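Local structure of glycoside Hydrolase (Bacteroides uniformis, 5T99) at residues N310-H315 / E550-G555; I345-N350 / L365-E370; E355-C360 / H406-M411. The protein probably releases galactose residues from agarose-derived oligosaccharides as a family 2 glycoside hydrolase, and binds the galactose mimic galacto-isofagomine in its active-site pocket. All coordinates share one frame; numbering follows the deposited sequence.

Contact 1. Residues N310-H315 / E550-G555. With GIF (D-galacto-isofagomine), chain C; EDO (1,2-ethanediol), chain Q.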
loop_
_atom_site.group_PDB
_atom_site.type_symbol
_atom_site.label_atom_id
_atom_site.label_comp_id
_atom_site.label_asym_id
_atom_site.label_seq_id
_atom_site.Cartn_x
_atom_site.Cartn_y
_atom_site.Cartn_z
ATOM N N ASN A 310 0.743 -14.246 6.624
ATOM C CA ASN A 310 1.995 -13.558 6.928
ATOM C C ASN A 310 1.825 -12.138 6.431
ATOM O O ASN A 310 2.280 -11.796 5.338
ATOM C CB ASN A 310 3.160 -14.201 6.186
ATOM C CG ASN A 310 3.407 -15.619 6.613
ATOM O OD1 ASN A 310 3.022 -16.028 7.704
ATOM N ND2 ASN A 310 4.048 -16.385 5.747
ATOM N N GLY A 311 1.174 -11.309 7.247
ATOM C CA GLY A 311 0.638 -10.027 6.790
ATOM C C GLY A 311 1.355 -8.810 7.314
ATOM O O GLY A 311 2.071 -8.880 8.305
ATOM N N VAL A 312 1.132 -7.687 6.643
ATOM C CA VAL A 312 1.634 -6.397 7.084
ATOM C C VAL A 312 0.560 -5.328 6.898
ATOM O O VAL A 312 -0.251 -5.397 5.960
ATOM C CB VAL A 312 2.938 -5.981 6.356
ATOM C CG1 VAL A 312 3.984 -7.074 6.482
ATOM C CG2 VAL A 312 2.692 -5.667 4.893
ATOM N N CYS A 313 0.546 -4.366 7.820
ATOM C CA CYS A 313 -0.196 -3.140 7.632
ATOM C C CYS A 313 0.727 -2.190 6.923
ATOM O O CYS A 313 1.932 -2.183 7.196
ATOM C CB CYS A 313 -0.619 -2.538 8.972
ATOM S SG CYS A 313 -1.704 -3.616 9.911
ATOM N N LEU A 314 0.169 -1.381 6.031
ATOM C CA LEU A 314 0.920 -0.345 5.322
ATOM C C LEU A 314 0.076 0.909 5.250
ATOM O O LEU A 314 -1.127 0.828 4.941
ATOM C CB LEU A 314 1.246 -0.791 3.890
ATOM C CG LEU A 314 2.268 -1.904 3.664
ATOM C CD1 LEU A 314 2.320 -2.285 2.193
ATOM C CD2 LEU A 314 3.638 -1.465 4.129
ATOM N N HIS A 315 0.692 2.061 5.536
ATOM C CA HIS A 315 0.068 3.344 5.233
ATOM C C HIS A 315 0.361 3.719 3.801
ATOM O O HIS A 315 1.281 3.196 3.193
ATOM C CB HIS A 315 0.480 4.450 6.210
ATOM C CG HIS A 315 -0.361 4.491 7.449
ATOM N ND1 HIS A 315 -1.727 4.685 7.412
ATOM C CD2 HIS A 315 -0.034 4.349 8.759
ATOM C CE1 HIS A 315 -2.206 4.651 8.644
ATOM N NE2 HIS A 315 -1.199 4.455 9.479
ATOM N N GLU A 550 -1.407 -13.047 11.147
ATOM C CA GLU A 550 -1.139 -11.745 11.722
ATOM C C GLU A 550 -0.914 -10.678 10.661
ATOM O O GLU A 550 -0.569 -10.976 9.524
ATOM C CB GLU A 550 0.083 -11.814 12.631
ATOM C CG GLU A 550 1.399 -12.183 11.950
ATOM C CD GLU A 550 2.585 -12.060 12.895
ATOM O OE1 GLU A 550 2.713 -10.999 13.549
ATOM O OE2 GLU A 550 3.380 -13.022 12.986
ATOM N N PHE A 551 -1.099 -9.426 11.060
ATOM C CA PHE A 551 -0.809 -8.292 10.215
ATOM C C PHE A 551 0.014 -7.306 11.047
ATOM O O PHE A 551 -0.516 -6.663 11.953
ATOM C CB PHE A 551 -2.119 -7.691 9.704
ATOM C CG PHE A 551 -2.810 -8.536 8.647
ATOM C CD1 PHE A 551 -2.588 -8.302 7.294
ATOM C CD2 PHE A 551 -3.672 -9.573 9.009
ATOM C CE1 PHE A 551 -3.218 -9.073 6.324
ATOM C CE2 PHE A 551 -4.293 -10.353 8.046
ATOM C CZ PHE A 551 -4.066 -10.109 6.701
ATOM N N ILE A 552 1.315 -7.203 10.757
ATOM C CA ILE A 552 2.235 -6.522 11.674
ATOM C C ILE A 552 2.095 -5.032 11.523
ATOM O O ILE A 552 1.731 -4.574 10.457
ATOM C CB ILE A 552 3.713 -6.954 11.476
ATOM C CG1 ILE A 552 4.346 -6.263 10.253
ATOM C CG2 ILE A 552 3.818 -8.480 11.444
ATOM C CD1 ILE A 552 5.758 -6.697 9.954
ATOM N N TRP A 553 2.370 -4.293 12.599
ATOM C CA TRP A 553 2.430 -2.828 12.562
ATOM C C TRP A 553 3.904 -2.359 12.610
ATOM O O TRP A 553 4.451 -2.242 13.699
ATOM C CB TRP A 553 1.644 -2.218 13.744
ATOM C CG TRP A 553 1.468 -0.759 13.520
ATOM C CD1 TRP A 553 2.250 0.257 13.993
ATOM C CD2 TRP A 553 0.505 -0.161 12.657
ATOM N NE1 TRP A 553 1.811 1.463 13.488
ATOM C CE2 TRP A 553 0.742 1.229 12.661
ATOM C CE3 TRP A 553 -0.540 -0.672 11.872
ATOM C CZ2 TRP A 553 -0.041 2.119 11.916
ATOM C CZ3 TRP A 553 -1.308 0.196 11.145
ATOM C CH2 TRP A 553 -1.065 1.582 11.167
ATOM N N THR A 554 4.593 -2.090 11.497
ATOM C CA THR A 554 4.132 -2.104 10.118
ATOM C C THR A 554 5.213 -2.723 9.244
ATOM O O THR A 554 6.343 -2.932 9.694
ATOM C CB THR A 554 3.924 -0.670 9.604
ATOM O OG1 THR A 554 5.121 0.095 9.800
ATOM C CG2 THR A 554 2.809 -0.000 10.349
ATOM N N GLY A 555 4.879 -2.980 7.983
ATOM C CA GLY A 555 5.836 -3.510 7.012
ATOM C C GLY A 555 6.906 -2.510 6.610
ATOM O O GLY A 555 8.086 -2.843 6.560
HETATM C C GIF C . -3.451 1.725 15.286
HETATM N N GIF C . -2.940 0.869 16.345
HETATM O O GIF C . 1.196 1.323 17.784
HETATM C C1 GIF C . -2.313 2.194 14.401
HETATM O O1 GIF C . -1.594 3.945 15.880
HETATM C C2 GIF C . -1.157 2.757 15.224
HETATM O O2 GIF C . -2.795 3.198 13.511
HETATM C C3 GIF C . -0.659 1.752 16.257
HETATM C C4 GIF C . -1.806 1.290 17.150
HETATM C C5 GIF C . 0.463 2.352 17.105
HETATM C C1 EDO Q . -1.634 1.113 0.555
HETATM O O1 EDO Q . -2.283 2.347 0.838
HETATM C C2 EDO Q . -1.452 0.308 1.834
HETATM O O2 EDO Q . -2.652 0.304 2.618
#
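Strands 310-313 and 550-552, with G311 lying against F551, are the first and last parallel strands of the TIM barrel, and their pairing closes the cylinder. The backbone ladder starts with a bent, weak bond from G311 N to E550 O and straightens along the chain: I552 N reaches G311 O at 3.1 Å, and C313 N gives I552 O a bond of 2.9 Å. Beyond the paired strands one more backbone bond, G555 N to C313 O, ties the loop on. Glycine suits position 311 because the F551 ring packs against its backbone, CD1 3.7 Å from G311 CA; a CB there would run into that ring. On the other face of the sheet V312 and I552 lie side by side, their CG1 atoms 3.9 Å apart, and I552 continues onto Y603 and W607 of helix 598-607, as befits branched aliphatic residues between strand and helix.

At the C-terminal end of the strands the chain turns into the ligand pocket. W553 is joined to T554 by a cis peptide, a feature familiar from related retaining glycosidases. With CG anti to the backbone N (chi1 -168°), the indole turns back so that its six-membered ring meets the 310-315 segment, and C313 CB approaches its CE3 to 3.4 Å while the cysteine sulfur lies at the edge of that ring. H315 NE2 also comes in at the indole edge, 3.3 Å from CH2, with the two ring planes 86° apart. W553 NE1 is bonded to Y558 OH, which helps set the ring's rotation. Tryptophan suits a sugar site through its broad apolar faces: T554 CG2 lies 3.2 Å above the ring plane, over its centre, and GIF C1 rests 3.4 Å above the opposite face, offset toward the rim.

Contact 2. Residues I345-N350 / L365-E370. With GIF (D-galacto-isofagomine), chain C.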
loop_
_atom_site.group_PDB
_atom_site.type_symbol
_atom_site.label_atom_id
_atom_site.label_comp_id
_atom_site.label_asym_id
_atom_site.label_seq_id
_atom_site.Cartn_x
_atom_site.Cartn_y
_atom_site.Cartn_z
ATOM N N ILE A 345 -1.882 -8.174 2.942
ATOM C CA ILE A 345 -1.824 -6.748 3.245
ATOM C C ILE A 345 -3.113 -6.344 3.959
ATOM O O ILE A 345 -4.195 -6.742 3.548
ATOM C CB ILE A 345 -1.703 -5.877 1.966
ATOM C CG1 ILE A 345 -0.582 -6.362 1.034
ATOM C CG2 ILE A 345 -1.496 -4.409 2.336
ATOM C CD1 ILE A 345 0.829 -6.192 1.563
ATOM N N ARG A 346 -2.992 -5.546 5.018
ATOM C CA ARG A 346 -4.139 -4.858 5.628
ATOM C C ARG A 346 -4.012 -3.387 5.272
ATOM O O ARG A 346 -2.988 -2.797 5.598
ATOM C CB ARG A 346 -4.106 -5.043 7.144
ATOM C CG ARG A 346 -5.184 -4.281 7.915
ATOM C CD ARG A 346 -5.482 -4.910 9.277
ATOM N NE ARG A 346 -6.480 -4.127 10.017
ATOM C CZ ARG A 346 -6.238 -3.264 11.015
ATOM N NH1 ARG A 346 -5.005 -3.048 11.501
ATOM N NH2 ARG A 346 -7.253 -2.600 11.552
ATOM N N THR A 347 -5.027 -2.782 4.641
ATOM C CA THR A 347 -4.936 -1.364 4.216
ATOM C C THR A 347 -5.288 -0.380 5.347
ATOM O O THR A 347 -6.253 0.396 5.279
ATOM C CB THR A 347 -5.724 -1.045 2.913
ATOM O OG1 THR A 347 -7.132 -0.969 3.150
ATOM C CG2 THR A 347 -5.455 -2.081 1.855
ATOM N N SER A 348 -4.473 -0.422 6.393
ATOM C CA SER A 348 -4.581 0.484 7.533
ATOM C C SER A 348 -4.563 1.952 7.089
ATOM O O SER A 348 -3.614 2.333 6.400
ATOM C CB SER A 348 -3.364 0.257 8.410
ATOM O OG SER A 348 -2.193 0.299 7.602
ATOM N N HIS A 349 -5.565 2.784 7.407
ATOM C CA HIS A 349 -6.913 2.423 7.892
ATOM C C HIS A 349 -7.925 3.176 7.009
ATOM O O HIS A 349 -8.646 4.085 7.456
ATOM C CB HIS A 349 -7.110 2.807 9.362
ATOM C CG HIS A 349 -6.051 2.286 10.270
ATOM N ND1 HIS A 349 -5.973 0.963 10.644
ATOM C CD2 HIS A 349 -5.027 2.913 10.895
ATOM C CE1 HIS A 349 -4.942 0.794 11.455
ATOM N NE2 HIS A 349 -4.350 1.962 11.620
ATOM N N ASN A 350 -7.950 2.783 5.743
ATOM C CA ASN A 350 -8.603 3.558 4.701
ATOM C C ASN A 350 -8.455 2.848 3.370
ATOM O O ASN A 350 -7.550 2.024 3.206
ATOM C CB ASN A 350 -7.976 4.955 4.567
ATOM C CG ASN A 350 -6.459 4.913 4.465
ATOM O OD1 ASN A 350 -5.756 5.024 5.466
ATOM N ND2 ASN A 350 -5.948 4.723 3.255
ATOM N N LEU A 365 -1.081 -11.110 -3.794
ATOM C CA LEU A 365 -1.252 -10.823 -2.374
ATOM C C LEU A 365 -2.732 -10.715 -2.024
ATOM O O LEU A 365 -3.499 -10.123 -2.775
ATOM C CB LEU A 365 -0.572 -9.500 -2.027
ATOM C CG LEU A 365 0.947 -9.442 -2.195
ATOM C CD1 LEU A 365 1.409 -7.996 -2.063
ATOM C CD2 LEU A 365 1.662 -10.324 -1.178
ATOM N N VAL A 366 -3.130 -11.259 -0.874
ATOM C CA VAL A 366 -4.508 -11.120 -0.413
ATOM C C VAL A 366 -4.608 -9.859 0.424
ATOM O O VAL A 366 -3.651 -9.495 1.111
ATOM C CB VAL A 366 -5.052 -12.385 0.291
ATOM C CG1 VAL A 366 -5.147 -13.515 -0.723
ATOM C CG2 VAL A 366 -4.221 -12.819 1.494
ATOM N N VAL A 367 -5.750 -9.178 0.340
ATOM C CA VAL A 367 -5.929 -7.859 0.916
ATOM C C VAL A 367 -7.184 -7.733 1.799
ATOM O O VAL A 367 -8.275 -8.155 1.411
ATOM C CB VAL A 367 -5.979 -6.787 -0.185
ATOM C CG1 VAL A 367 -6.223 -5.403 0.408
ATOM C CG2 VAL A 367 -4.687 -6.795 -0.998
ATOM N N LEU A 368 -6.996 -7.130 2.978
ATOM C CA LEU A 368 -8.076 -6.652 3.831
ATOM C C LEU A 368 -8.254 -5.167 3.539
ATOM O O LEU A 368 -7.394 -4.354 3.880
ATOM C CB LEU A 368 -7.741 -6.866 5.302
ATOM C CG LEU A 368 -7.878 -8.289 5.846
ATOM C CD1 LEU A 368 -7.082 -9.283 5.019
ATOM C CD2 LEU A 368 -7.464 -8.358 7.314
ATOM N N ASP A 369 -9.374 -4.827 2.913
ATOM C CA ASP A 369 -9.623 -3.496 2.365
ATOM C C ASP A 369 -10.431 -2.731 3.417
ATOM O O ASP A 369 -11.611 -3.053 3.655
ATOM C CB ASP A 369 -10.403 -3.682 1.062
ATOM C CG ASP A 369 -10.341 -2.499 0.124
ATOM O OD1 ASP A 369 -9.851 -1.413 0.495
ATOM O OD2 ASP A 369 -10.837 -2.679 -1.023
ATOM N N GLU A 370 -9.794 -1.754 4.073
ATOM C CA GLU A 370 -10.332 -1.128 5.297
ATOM C C GLU A 370 -10.904 0.268 5.040
ATOM O O GLU A 370 -10.273 1.091 4.402
ATOM C CB GLU A 370 -9.259 -1.068 6.384
ATOM C CG GLU A 370 -9.777 -0.638 7.756
ATOM C CD GLU A 370 -8.856 -1.039 8.890
ATOM O OE1 GLU A 370 -7.837 -0.343 9.120
ATOM O OE2 GLU A 370 -9.153 -2.061 9.553
HETATM C C GIF C . -3.451 1.725 15.286
HETATM N N GIF C . -2.940 0.869 16.345
HETATM O O GIF C . 1.196 1.323 17.784
HETATM C C1 GIF C . -2.313 2.194 14.401
HETATM O O1 GIF C . -1.594 3.945 15.880
HETATM C C2 GIF C . -1.157 2.757 15.224
HETATM O O2 GIF C . -2.795 3.198 13.511
HETATM C C3 GIF C . -0.659 1.752 16.257
HETATM C C4 GIF C . -1.806 1.290 17.150
HETATM C C5 GIF C . 0.463 2.352 17.105
HETATM O O HOH W 1 -8.986 -5.386 9.823
#
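H349 and E370 make the tightest part of this contact: ND1 of the ring donates to E370 OE1 at 2.7 Å, with ring and carboxylate lying side by side and nearly coplanar. At the other edge of the imidazole, H349 NE2 is hydrogen-bonded to GIF O2 at 2.7 Å, so the glutamate is a second-shell residue that fixes the rotation of a first-shell histidine. E370 OE2, through its syn lone pair, takes the salt bridge from R346 NH2 at 2.8 Å. Here guanidinium and carboxylate planes stand 86° apart, and the oxygen is tilted out of the arginine plane. Arginine suits the place because it has several N-H groups to share out: NH2 also bonds N416, and NH1 makes a salt bridge to E494.

Both segments belong to a beta-alpha-beta unit of the TIM barrel, with strands 344-346 and 366-370 adjacent and parallel. Where the first strand gives way to its loop, threonine replaces a backbone acceptor: T347 OG1 receives E370 N at 2.9 Å in a nearly straight bond, while its hydroxyl donates to N350 O.

At the N-terminal end the backbones stay firmly paired, while the side chains meet more loosely, I345 CG1 to L365 CD1 at 4.0 Å. The other loose spot holds an ordered water, which accepts from R346 NE at 2.8 Å but makes only a weak bond to E370 OE2.

Contact 3. Residues E355-C360 / H406-M411; sequences EFLDLC and HPSVIM
L357 covers one face of the H406 ring: its CB stands 3.5 Å from the ring centroid and only 12° off the normal, a CH-pi contact, and CD1 extends the cover to H406 CD2 at 3.7 Å. At the ring's edge, close to its plane, D358 OD1 approaches CE1 to 3.1 Å. Histidine suits this place because it presents a flat face to the leucine while its edge stays polar, ND1 being bonded to D361 OD2. S408 uses the other oxygen of the same aspartate. With OG between the backbone N and the carbonyl carbon (chi1 61°), the serine hydroxyl lies against the helix, and the small serine side chain lets C360 CB come within 3.6 Å of S408 CB. Deeper in, L357 CD2 touches V409 CG2 at 4.3 Å, a purely apolar meeting. Losing the imidazole to an alanine here would probably leave D361 OD2 without its ring partner and open a gap beneath L357 CB. No hydrogen bond joins the two segments directly, so packing carries the contact. It sets helix 354-363 against the residues leading into strand 409-416, the outer helical layer against the N-terminal end of an inner strand, as is typical of a TIM barrel.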
loop_
_atom_site.group_PDB
_atom_site.type_symbol
_atom_site.label_atom_id
_atom_site.label_comp_id
_atom_site.label_asym_id
_atom_site.label_seq_id
_atom_site.Cartn_x
_atom_site.Cartn_y
_atom_site.Cartn_z
ATOM N N GLU A 355 -4.518 1.679 -8.074
ATOM C CA GLU A 355 -3.238 1.189 -8.601
ATOM C C GLU A 355 -2.580 0.230 -7.619
ATOM O O GLU A 355 -2.053 -0.824 -8.014
ATOM C CB GLU A 355 -2.284 2.352 -8.938
ATOM C CG GLU A 355 -2.654 3.142 -10.203
ATOM C CD GLU A 355 -3.837 4.082 -10.021
ATOM O OE1 GLU A 355 -4.147 4.457 -8.857
ATOM O OE2 GLU A 355 -4.468 4.437 -11.049
ATOM N N PHE A 356 -2.638 0.580 -6.338
ATOM C CA PHE A 356 -2.083 -0.283 -5.302
ATOM C C PHE A 356 -2.730 -1.670 -5.352
ATOM O O PHE A 356 -2.039 -2.679 -5.283
ATOM C CB PHE A 356 -2.258 0.361 -3.921
ATOM C CG PHE A 356 -1.730 -0.480 -2.791
ATOM C CD1 PHE A 356 -0.395 -0.426 -2.448
ATOM C CD2 PHE A 356 -2.572 -1.333 -2.087
ATOM C CE1 PHE A 356 0.114 -1.215 -1.425
ATOM C CE2 PHE A 356 -2.081 -2.119 -1.047
ATOM C CZ PHE A 356 -0.727 -2.066 -0.728
ATOM N N LEU A 357 -4.060 -1.704 -5.487
ATOM C CA LEU A 357 -4.816 -2.967 -5.557
ATOM C C LEU A 357 -4.577 -3.724 -6.855
ATOM O O LEU A 357 -4.550 -4.958 -6.841
ATOM C CB LEU A 357 -6.318 -2.740 -5.338
ATOM C CG LEU A 357 -6.656 -2.227 -3.932
ATOM C CD1 LEU A 357 -8.115 -1.850 -3.836
ATOM C CD2 LEU A 357 -6.312 -3.241 -2.849
ATOM N N ASP A 358 -4.385 -3.002 -7.964
ATOM C CA ASP A 358 -3.985 -3.647 -9.216
ATOM C C ASP A 358 -2.670 -4.391 -9.034
ATOM O O ASP A 358 -2.518 -5.493 -9.546
ATOM C CB ASP A 358 -3.878 -2.654 -10.381
ATOM C CG ASP A 358 -5.227 -2.137 -10.839
ATOM O OD1 ASP A 358 -6.248 -2.843 -10.659
ATOM O OD2 ASP A 358 -5.269 -1.014 -11.386
ATOM N N LEU A 359 -1.738 -3.820 -8.275
ATOM C CA LEU A 359 -0.459 -4.481 -8.009
ATOM C C LEU A 359 -0.641 -5.730 -7.171
ATOM O O LEU A 359 -0.073 -6.778 -7.485
ATOM C CB LEU A 359 0.547 -3.517 -7.361
ATOM C CG LEU A 359 1.068 -2.417 -8.306
ATOM C CD1 LEU A 359 1.774 -1.310 -7.533
ATOM C CD2 LEU A 359 2.012 -3.010 -9.338
ATOM N N CYS A 360 -1.446 -5.629 -6.118
ATOM C CA CYS A 360 -1.749 -6.785 -5.259
ATOM C C CYS A 360 -2.349 -7.922 -6.074
ATOM O O CYS A 360 -1.932 -9.069 -5.920
ATOM C CB CYS A 360 -2.699 -6.403 -4.107
ATOM S SG CYS A 360 -1.976 -5.291 -2.867
ATOM N N HIS A 406 -11.526 -6.807 -7.623
ATOM C CA HIS A 406 -10.125 -7.184 -7.383
ATOM C C HIS A 406 -10.045 -8.577 -6.765
ATOM O O HIS A 406 -10.601 -8.797 -5.694
ATOM C CB HIS A 406 -9.453 -6.208 -6.416
ATOM C CG HIS A 406 -9.185 -4.853 -6.988
ATOM N ND1 HIS A 406 -8.235 -4.626 -7.959
ATOM C CD2 HIS A 406 -9.707 -3.641 -6.683
ATOM C CE1 HIS A 406 -8.201 -3.334 -8.241
ATOM N NE2 HIS A 406 -9.094 -2.717 -7.492
ATOM N N PRO A 407 -9.357 -9.528 -7.413
ATOM C CA PRO A 407 -9.220 -10.847 -6.765
ATOM C C PRO A 407 -8.332 -10.846 -5.516
ATOM O O PRO A 407 -8.444 -11.758 -4.702
ATOM C CB PRO A 407 -8.581 -11.704 -7.856
ATOM C CG PRO A 407 -7.863 -10.737 -8.713
ATOM C CD PRO A 407 -8.764 -9.540 -8.763
ATOM N N SER A 408 -7.462 -9.845 -5.372
ATOM C CA SER A 408 -6.631 -9.704 -4.176
ATOM C C SER A 408 -7.466 -9.474 -2.917
ATOM O O SER A 408 -7.106 -9.946 -1.864
ATOM C CB SER A 408 -5.613 -8.561 -4.335
ATOM O OG SER A 408 -6.258 -7.313 -4.525
ATOM N N VAL A 409 -8.583 -8.759 -3.026
ATOM C CA VAL A 409 -9.371 -8.377 -1.833
ATOM C C VAL A 409 -10.144 -9.584 -1.313
ATOM O O VAL A 409 -10.894 -10.205 -2.062
ATOM C CB VAL A 409 -10.349 -7.215 -2.122
ATOM C CG1 VAL A 409 -11.172 -6.889 -0.890
ATOM C CG2 VAL A 409 -9.575 -5.991 -2.576
ATOM N N ILE A 410 -9.935 -9.918 -0.044
ATOM C CA ILE A 410 -10.620 -11.054 0.575
ATOM C C ILE A 410 -11.511 -10.696 1.750
ATOM O O ILE A 410 -12.327 -11.527 2.139
ATOM C CB ILE A 410 -9.641 -12.182 1.000
ATOM C CG1 ILE A 410 -8.552 -11.670 1.966
ATOM C CG2 ILE A 410 -9.013 -12.795 -0.244
ATOM C CD1 ILE A 410 -7.786 -12.770 2.671
ATOM N N MET A 411 -11.358 -9.508 2.328
ATOM C CA MET A 411 -12.241 -9.054 3.392
ATOM C C MET A 411 -12.537 -7.555 3.266
ATOM O O MET A 411 -11.738 -6.803 2.722
ATOM C CB MET A 411 -11.619 -9.311 4.758
ATOM C CG MET A 411 -11.113 -10.718 5.016
ATOM S SD MET A 411 -10.768 -10.903 6.780
ATOM C CE MET A 411 -9.717 -12.352 6.821
#

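How the contacts relate
All three contacts lie in the TIM barrel and follow its parallel strands in order: 305-313, 344-346, 366-370 and 409-416, with 549-552 returning to close the ring beside the first. Along the chain, contact 1 encloses the other two, whereas the segments of contacts 2 and 3 alternate. The centres of contacts 1 and 2 are about 9 Å apart, as are those of contacts 2 and 3; contacts 1 and 3 are about 15 Å apart. Backbone pairing links neighbours, V312 O with R346 N and V367 with S408 and I410. Contacts 1 and 2 both reach galacto-isofagomine, W553 packing beside H349, while contact 3 joins the outer helices to the strand layer.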